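PDB 3T6G: SH2 domain-containing protein 3C from Homo sapiens, which acts as an adapter in integrin-mediated cell adhesion and migration, its C-terminal Ras-GEF-like domain, the part modelled here, taking a closed form needed to bind BCAR1. Local coordinates for residues L38-V41 against K42-A46; G83-L86 against L87-H91; W167-L170 against R171-T175; F188-S191 against L192-K196. The protein carries 2 engineered substitutions. One frame throughout, in Å; residues are numbered along the deposited sequence.

Contact 1. Residues L38-V41 against K42-A46; sequences LRKV and KELLA
Val41 and Leu45 lie side by side one turn apart on the inward face of helix 35-46, pointing the same way. This is the tight side. Val41 turns CG1 anti to its backbone N (chi1 178°), beside its own carbonyl carbon, and that methyl meets Leu45 CD1 at 4.0 Å. Leu45 CG also leans on the backbone, 3.3 Å from Val41 O. Both side chains pack on Val276 of helix 271-276, and Val41 further touches Met109 and Phe281, so the pair is wedged against three other helices of this all-helical Ras-GEF-like domain.

The framework is regular alpha-helix: four successive i to i+4 backbone bonds run from Lys42 N to Leu38 O (2.8 Å) through to Leu45 N to Val41 O (2.9 Å), and all of them are fairly straight.

Round toward solvent, charges take over. Arg39 runs alongside Glu43, and the bend at chi3 (48°) folds its guanidinium over so that NH1 reaches Glu43 OE2 at 2.9 Å. OE2 sits at the guanidinium edge, near its plane, but the two planes are 35° apart and the N-H is not well aimed, making a salt bridge whose hydrogen bond is weak. Lys40 sits between the two regimes. Its chain, bent at chi2, slants across Leu44, with Lys40 CD 3.6 Å from Leu44 CG, while Lys40 NZ stops 4.1 Å from Glu43 OE1, too far for a salt bridge. Lys42 instead sends its amine to Asp113 on helix 93-115.

Contact 2. Residues G83-L86 against L87-H91; sequences GMEL and LTLPH
Glu85 O receives the N-H of Thr88 at 3.1 Å (N to O) as the short helix 83-86 runs out. The bond is fairly straight at hydrogen, though the donor stands above the carbonyl plane. One residue back, Leu87 N bonds to Gly83 O at 3.0 Å in a last helical turn; one residue on, Leu89 N reaches Leu86 O at 3.2 Å and closes a type I beta turn, Leu86 to Leu89. The carboxylate of Glu85 looks elsewhere, to a salt bridge with a basic side chain of another protein's chain, and His91 NE2 bonds to Met78 O.

Packing fills in round this turn. Leu87 carries CG between its backbone N and carbonyl carbon (chi1 47°), which folds the side chain back over the helix: CD1 lies 3.1 Å from Met84 O and CD2 lies 3.8 Å from Met84 CE. An alanine in place of Leu87 would probably leave Met84 CE without this neighbour and open a gap toward Leu95 and Leu99 of helix 93-115. Farther out, Leu86 crosses His91 at about a right angle in a CH-pi contact, its CD1 over one ring face and offset toward the rim, 3.5 Å from His91 NE2.

Contact 3. Residues W167-L170 against R171-T175; sequences WVTL and RQRHT
Trp167 and Arg171 meet near the C-terminal end of helix 164-173, where the chain turns through His174 straight into helix 175-193; His174 is both the first residue to leave helical angles and the N-cap of the next helix. The arginine doubles back along the backbone: its guanidinium lies flat beneath Trp167 O, which stands 3.7 Å from its plane, over the centre. NH2 comes within 3.4 Å of Trp167 CB, with the indole and guanidinium planes 23° apart. Trp167 O also accepts the N-H of Arg171, at 2.9 Å from its N. The indole NE1 is bonded to Ile160 O, and the ring rests on Leu128 of helix 121-140.

Next, Val168 runs alongside Gln172, pointing the same way, with CG1 3.8 Å from Gln172 NE2. Gln172 N bonds to Val168 O in the carbonyl plane, and more weakly to Thr169 O.

Thr169 O takes its main bond from Arg173 N, at 2.9 Å. The hydroxyl of Thr169, set anti to the backbone N (chi1 156°), thereby faces the next turn, and OG1 lies 3.6 Å from Arg173 CD.

Leu170 O takes the closing backbone bond as the chain leaves the helix at His174. His174 N still reaches Leu170 O at 2.9 Å, but from 41° out of the carbonyl plane. The His174 ring stacks on His129 of helix 121-140, which Leu170 touches too. The side chains of Leu170 and His174 cross at about a right angle, Leu170 CD1 lying 3.7 Å from His174 CB.

Contact 4. Residues F188-S191 against L192-K196; sequences FLKS and LNEGK
Ser191 O is gripped by two backbone N-H groups arriving from opposite faces of its carbonyl plane: Glu194 N at 2.7 Å and Lys196 N at 3.0 Å. This is the end of helix 175-193, finished by a Schellman motif. Lys196 N to Ser191 O is the outer bond and Gly195 N to Leu192 O, at 3.2 Å, the inner one, with Gly195 as the C-prime residue; its positive phi (63°) suits a glycine.

Before the cap the helix is ordinary and its inner face apolar. Phe188 points its ring forward, CG anti to the backbone N (chi1 180°), and Leu192 slants across it, its CG over one ring face, with Leu192 CD1 3.6 Å from Phe188 CE2. Both pack on Met145 of helix 145-155, while Arg139 makes a cation-pi contact with Phe188. Asn193 leans on Leu189, and its OD1 accepts a hydrogen bond from His208 NE2.

The outer side is charged. Glu194 folds back along the helix, its OE1 lying 4.0 Å from Lys190 CG; its OE2 makes a long salt bridge with Lys196 NZ, at 3.8 Å. A lysine in its place would probably leave Lys196 without this opposite charge and set a third positive group beside Lys190 and Lys196. Two carbonyls at the helix terminus are thus satisfied by the chain's own amides, and the neighbouring lysines are likely to ease the placing of a carboxylate at the negative end of the helix dipole.

How the contacts relate
None of the four contacts touches another; each is a short local stretch of helix or helix end within the Ras-GEF-like domain, which in its closed form cannot carry out canonical exchange. Contacts 3 and 4 follow each other most directly: His174 of contact 3 holds the N-cap position of helix 175-193, which contact 4 ends, with nearest atoms about 12 Å apart. Contacts 1 and 2 lie on opposite sides of the chain's centre, their centres 35 Å apart, yet both pack on the long helix 93-115. Contact 2 differs from the other three in meeting a second protein chain, probably the BCAR1 partner; contact 3, 42 Å away between centres, is the most remote from it.

Contact 1. Residues L38-V41 against K42-A46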
# COMPACT_ATOMS: atom_id res chain seq x y z
N LEU A 38 8.65 0.60 26.73
CA LEU A 38 7.34 0.00 26.50
C LEU A 38 6.30 0.66 27.42
O LEU A 38 5.20 1.01 26.99
CB LEU A 38 7.38 -1.51 26.72
CG LEU A 38 8.24 -2.21 25.68
CD1 LEU A 38 8.61 -3.63 26.11
CD2 LEU A 38 7.50 -2.20 24.36
N ARG A 39 6.68 0.86 28.68
CA ARG A 39 5.77 1.46 29.64
C ARG A 39 5.41 2.89 29.23
O ARG A 39 4.23 3.27 29.22
CB ARG A 39 6.36 1.39 31.05
CG ARG A 39 5.46 1.95 32.16
CD ARG A 39 6.21 2.02 33.50
NE ARG A 39 7.52 2.65 33.36
CZ ARG A 39 7.72 3.88 32.87
NH1 ARG A 39 6.70 4.63 32.49
NH2 ARG A 39 8.96 4.37 32.77
N LYS A 40 6.42 3.69 28.88
CA LYS A 40 6.19 5.07 28.43
C LYS A 40 5.27 5.09 27.21
O LYS A 40 4.29 5.84 27.15
CB LYS A 40 7.51 5.76 28.09
CG LYS A 40 7.62 7.20 28.62
CD LYS A 40 6.37 8.02 28.31
CE LYS A 40 6.30 9.29 29.16
NZ LYS A 40 4.90 9.76 29.35
N VAL A 41 5.58 4.26 26.22
CA VAL A 41 4.74 4.16 25.03
C VAL A 41 3.30 3.80 25.41
O VAL A 41 2.36 4.43 24.93
CB VAL A 41 5.35 3.17 23.99
CG1 VAL A 41 4.44 3.02 22.76
CG2 VAL A 41 6.72 3.65 23.58
N LYS A 42 3.11 2.80 26.27
CA LYS A 42 1.76 2.45 26.73
C LYS A 42 1.12 3.64 27.44
O LYS A 42 -0.04 4.00 27.18
CB LYS A 42 1.77 1.24 27.66
CG LYS A 42 0.41 0.91 28.26
CD LYS A 42 0.51 -0.25 29.25
CE LYS A 42 1.17 -1.46 28.60
NZ LYS A 42 0.39 -1.99 27.44
N GLU A 43 1.88 4.25 28.34
CA GLU A 43 1.42 5.47 28.97
C GLU A 43 1.00 6.49 27.91
O GLU A 43 -0.11 7.00 27.96
CB GLU A 43 2.47 6.03 29.93
CG GLU A 43 2.44 5.34 31.30
CD GLU A 43 3.67 5.61 32.16
OE1 GLU A 43 4.42 6.57 31.88
OE2 GLU A 43 3.88 4.82 33.11
N LEU A 44 1.87 6.76 26.94
CA LEU A 44 1.57 7.80 25.94
C LEU A 44 0.30 7.50 25.16
O LEU A 44 -0.51 8.39 24.93
CB LEU A 44 2.74 8.03 24.99
CG LEU A 44 3.94 8.68 25.68
CD1 LEU A 44 5.20 8.46 24.87
CD2 LEU A 44 3.70 10.17 25.98
N LEU A 45 0.12 6.24 24.76
CA LEU A 45 -1.07 5.83 24.03
C LEU A 45 -2.30 5.96 24.94
O LEU A 45 -3.34 6.48 24.52
CB LEU A 45 -0.93 4.40 23.49
CG LEU A 45 0.20 4.17 22.46
CD1 LEU A 45 0.51 2.67 22.22
CD2 LEU A 45 -0.17 4.88 21.16
N ALA A 46 -2.16 5.50 26.18
CA ALA A 46 -3.27 5.55 27.14
C ALA A 46 -3.75 6.96 27.49
O ALA A 46 -4.94 7.15 27.72
CB ALA A 46 -2.90 4.81 28.42

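Contact 2. Residues G83-L86 against L87-H91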
# COMPACT_ATOMS: atom_id res chain seq x y z
N GLY A 83 2.73 11.78 -3.70
CA GLY A 83 3.19 10.43 -3.42
C GLY A 83 2.20 9.38 -3.90
O GLY A 83 2.57 8.26 -4.21
N MET A 84 0.92 9.76 -3.98
CA MET A 84 -0.08 8.82 -4.44
C MET A 84 0.22 8.46 -5.87
O MET A 84 0.09 7.30 -6.26
CB MET A 84 -1.49 9.40 -4.31
CG MET A 84 -2.06 9.44 -2.88
SD MET A 84 -2.05 7.85 -1.99
CE MET A 84 -0.47 7.93 -1.17
N GLU A 85 0.60 9.47 -6.65
CA GLU A 85 0.98 9.27 -8.05
C GLU A 85 2.30 8.52 -8.11
O GLU A 85 2.44 7.56 -8.86
CB GLU A 85 1.09 10.60 -8.77
CG GLU A 85 1.61 10.49 -10.18
CD GLU A 85 1.13 11.64 -11.05
OE1 GLU A 85 0.48 12.56 -10.49
OE2 GLU A 85 1.38 11.63 -12.28
N LEU A 86 3.23 8.92 -7.26
CA LEU A 86 4.56 8.31 -7.28
C LEU A 86 4.52 6.80 -7.10
O LEU A 86 5.33 6.09 -7.68
CB LEU A 86 5.49 8.94 -6.23
CG LEU A 86 6.89 8.31 -6.27
CD1 LEU A 86 7.51 8.55 -7.65
CD2 LEU A 86 7.83 8.79 -5.18
N LEU A 87 3.59 6.30 -6.29
CA LEU A 87 3.61 4.86 -5.98
C LEU A 87 3.00 3.93 -7.04
O LEU A 87 3.02 2.71 -6.86
CB LEU A 87 3.08 4.57 -4.56
CG LEU A 87 1.78 5.22 -4.12
CD1 LEU A 87 0.62 4.58 -4.82
CD2 LEU A 87 1.64 5.08 -2.62
N THR A 88 2.49 4.50 -8.13
CA THR A 88 2.10 3.71 -9.29
C THR A 88 3.26 3.57 -10.28
O THR A 88 3.26 2.67 -11.12
CB THR A 88 0.94 4.36 -10.05
OG1 THR A 88 1.43 5.47 -10.81
CG2 THR A 88 -0.14 4.83 -9.09
N LEU A 89 4.22 4.48 -10.20
CA LEU A 89 5.32 4.56 -11.15
C LEU A 89 6.46 3.62 -10.79
O LEU A 89 6.62 3.23 -9.65
CB LEU A 89 5.83 5.99 -11.27
CG LEU A 89 4.96 6.90 -12.14
CD1 LEU A 89 3.98 6.05 -12.89
CD2 LEU A 89 4.24 7.92 -11.30
N PRO A 90 7.29 3.25 -11.78
CA PRO A 90 8.18 2.13 -11.48
C PRO A 90 9.25 2.59 -10.50
O PRO A 90 9.80 1.76 -9.78
CB PRO A 90 8.81 1.81 -12.85
CG PRO A 90 8.16 2.75 -13.83
CD PRO A 90 7.65 3.90 -13.04
N HIS A 91 9.54 3.88 -10.49
CA HIS A 91 10.56 4.39 -9.58
C HIS A 91 9.99 4.70 -8.20
O HIS A 91 10.73 4.93 -7.26
CB HIS A 91 11.34 5.59 -10.16
CG HIS A 91 10.54 6.84 -10.34
ND1 HIS A 91 9.39 6.89 -11.10
CD2 HIS A 91 10.74 8.10 -9.89
CE1 HIS A 91 8.92 8.12 -11.11
NE2 HIS A 91 9.72 8.88 -10.37

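Contact 3. Residues W167-L170 against R171-T175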
# COMPACT_ATOMS: atom_id res chain seq x y z
N TRP A 167 -11.34 -11.68 24.11
CA TRP A 167 -12.49 -11.53 23.20
C TRP A 167 -13.85 -11.81 23.85
O TRP A 167 -14.81 -11.06 23.62
CB TRP A 167 -12.31 -12.36 21.92
CG TRP A 167 -11.23 -11.83 21.13
CD1 TRP A 167 -9.92 -12.21 21.15
CD2 TRP A 167 -11.31 -10.73 20.21
NE1 TRP A 167 -9.19 -11.44 20.29
CE2 TRP A 167 -10.02 -10.51 19.69
CE3 TRP A 167 -12.36 -9.91 19.76
CZ2 TRP A 167 -9.73 -9.51 18.75
CZ3 TRP A 167 -12.08 -8.93 18.83
CH2 TRP A 167 -10.78 -8.73 18.33
N VAL A 168 -13.95 -12.88 24.63
CA VAL A 168 -15.19 -13.16 25.35
C VAL A 168 -15.55 -11.96 26.22
O VAL A 168 -16.67 -11.45 26.18
CB VAL A 168 -15.06 -14.40 26.25
CG1 VAL A 168 -16.16 -14.39 27.30
CG2 VAL A 168 -15.10 -15.69 25.43
N THR A 169 -14.59 -11.49 27.01
CA THR A 169 -14.85 -10.36 27.88
C THR A 169 -15.11 -9.05 27.12
O THR A 169 -15.83 -8.18 27.63
CB THR A 169 -13.80 -10.24 29.03
OG1 THR A 169 -13.73 -8.89 29.50
CG2 THR A 169 -12.46 -10.69 28.58
N LEU A 170 -14.57 -8.92 25.90
CA LEU A 170 -14.90 -7.77 25.04
C LEU A 170 -16.36 -7.87 24.64
O LEU A 170 -17.07 -6.87 24.50
CB LEU A 170 -14.04 -7.72 23.78
CG LEU A 170 -14.36 -6.62 22.74
CD1 LEU A 170 -13.68 -5.31 23.12
CD2 LEU A 170 -13.93 -7.01 21.32
N ARG A 171 -16.81 -9.11 24.46
CA ARG A 171 -18.19 -9.38 24.09
C ARG A 171 -19.12 -9.07 25.25
O ARG A 171 -20.25 -8.61 25.05
CB ARG A 171 -18.32 -10.84 23.67
CG ARG A 171 -18.73 -11.05 22.22
CD ARG A 171 -18.29 -12.42 21.72
NE ARG A 171 -17.06 -12.31 20.93
CZ ARG A 171 -16.14 -13.26 20.83
NH1 ARG A 171 -16.28 -14.41 21.50
NH2 ARG A 171 -15.06 -13.05 20.07
N GLN A 172 -18.64 -9.30 26.47
CA GLN A 172 -19.45 -9.07 27.67
C GLN A 172 -19.54 -7.60 28.04
O GLN A 172 -20.63 -7.08 28.28
CB GLN A 172 -18.87 -9.84 28.86
CG GLN A 172 -19.37 -11.28 28.95
CD GLN A 172 -18.51 -12.12 29.89
OE1 GLN A 172 -17.63 -11.61 30.59
NE2 GLN A 172 -18.77 -13.42 29.89
N ARG A 173 -18.39 -6.93 28.06
CA ARG A 173 -18.27 -5.60 28.63
C ARG A 173 -18.30 -4.47 27.61
O ARG A 173 -18.62 -3.33 27.95
CB ARG A 173 -16.97 -5.51 29.43
CG ARG A 173 -16.96 -6.39 30.66
CD ARG A 173 -15.61 -6.37 31.33
NE ARG A 173 -15.37 -5.14 32.09
CZ ARG A 173 -15.92 -4.85 33.27
NH1 ARG A 173 -16.76 -5.71 33.85
NH2 ARG A 173 -15.63 -3.70 33.87
N HIS A 174 -17.95 -4.79 26.37
CA HIS A 174 -17.87 -3.79 25.33
C HIS A 174 -18.66 -4.27 24.13
O HIS A 174 -18.15 -4.37 23.01
CB HIS A 174 -16.42 -3.54 24.95
CG HIS A 174 -15.54 -3.31 26.14
ND1 HIS A 174 -15.50 -2.10 26.80
CD2 HIS A 174 -14.70 -4.14 26.79
CE1 HIS A 174 -14.64 -2.19 27.80
NE2 HIS A 174 -14.15 -3.41 27.82
N THR A 175 -19.93 -4.54 24.38
CA THR A 175 -20.73 -5.20 23.39
C THR A 175 -20.84 -4.40 22.09
O THR A 175 -20.72 -4.97 21.00
CB THR A 175 -22.10 -5.56 23.94
OG1 THR A 175 -21.92 -6.24 25.19
CG2 THR A 175 -22.83 -6.44 22.96

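Contact 4. Residues F188-S191 against L192-K196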
# COMPACT_ATOMS: atom_id res chain seq x y z
N PHE A 188 -16.00 -4.31 5.87
CA PHE A 188 -15.69 -3.12 5.07
C PHE A 188 -14.32 -3.33 4.44
O PHE A 188 -14.13 -3.18 3.24
CB PHE A 188 -15.65 -1.90 5.97
CG PHE A 188 -15.33 -0.61 5.25
CD1 PHE A 188 -16.27 0.00 4.45
CD2 PHE A 188 -14.09 -0.00 5.41
CE1 PHE A 188 -15.98 1.19 3.80
CE2 PHE A 188 -13.80 1.20 4.78
CZ PHE A 188 -14.74 1.79 3.97
N LEU A 189 -13.38 -3.71 5.29
CA LEU A 189 -12.03 -3.97 4.86
C LEU A 189 -11.99 -5.10 3.84
O LEU A 189 -11.15 -5.12 2.94
CB LEU A 189 -11.19 -4.33 6.07
CG LEU A 189 -9.72 -4.56 5.82
CD1 LEU A 189 -9.06 -3.34 5.20
CD2 LEU A 189 -9.04 -4.98 7.11
N LYS A 190 -12.90 -6.05 3.98
CA LYS A 190 -12.92 -7.19 3.07
C LYS A 190 -13.31 -6.71 1.67
O LYS A 190 -12.74 -7.16 0.68
CB LYS A 190 -13.90 -8.24 3.57
CG LYS A 190 -13.55 -9.66 3.21
CD LYS A 190 -14.59 -10.60 3.81
CE LYS A 190 -14.36 -12.06 3.43
NZ LYS A 190 -15.29 -12.97 4.17
N SER A 191 -14.28 -5.80 1.60
CA SER A 191 -14.64 -5.12 0.36
C SER A 191 -13.46 -4.38 -0.25
O SER A 191 -13.12 -4.60 -1.41
CB SER A 191 -15.76 -4.10 0.60
OG SER A 191 -17.02 -4.73 0.68
N LEU A 192 -12.86 -3.48 0.52
CA LEU A 192 -11.80 -2.63 -0.01
C LEU A 192 -10.78 -3.50 -0.71
O LEU A 192 -10.27 -3.13 -1.77
CB LEU A 192 -11.10 -1.85 1.11
CG LEU A 192 -11.86 -0.77 1.87
CD1 LEU A 192 -10.97 -0.15 2.96
CD2 LEU A 192 -12.34 0.28 0.90
N ASN A 193 -10.47 -4.64 -0.10
CA ASN A 193 -9.43 -5.53 -0.59
C ASN A 193 -9.91 -6.37 -1.78
O ASN A 193 -9.10 -6.97 -2.48
CB ASN A 193 -8.98 -6.48 0.51
CG ASN A 193 -8.03 -5.85 1.47
OD1 ASN A 193 -7.35 -4.87 1.17
ND2 ASN A 193 -7.95 -6.44 2.66
N GLU A 194 -11.22 -6.45 -1.96
CA GLU A 194 -11.80 -7.18 -3.08
C GLU A 194 -12.16 -6.15 -4.12
O GLU A 194 -12.99 -6.40 -4.97
CB GLU A 194 -13.08 -7.91 -2.66
CG GLU A 194 -12.89 -8.97 -1.60
CD GLU A 194 -14.19 -9.66 -1.20
OE1 GLU A 194 -14.11 -10.74 -0.57
OE2 GLU A 194 -15.28 -9.13 -1.50
N GLY A 195 -11.55 -4.97 -4.01
CA GLY A 195 -11.75 -3.93 -4.99
C GLY A 195 -13.17 -3.40 -5.11
O GLY A 195 -13.49 -2.73 -6.10
N LYS A 196 -14.01 -3.69 -4.13
CA LYS A 196 -15.37 -3.13 -4.10
C LYS A 196 -15.36 -1.65 -3.79
O LYS A 196 -14.33 -1.09 -3.36
CB LYS A 196 -16.25 -3.85 -3.08
CG LYS A 196 -17.10 -4.95 -3.66
CD LYS A 196 -16.26 -6.15 -4.05
CE LYS A 196 -17.13 -7.24 -4.67
NZ LYS A 196 -16.33 -8.45 -5.04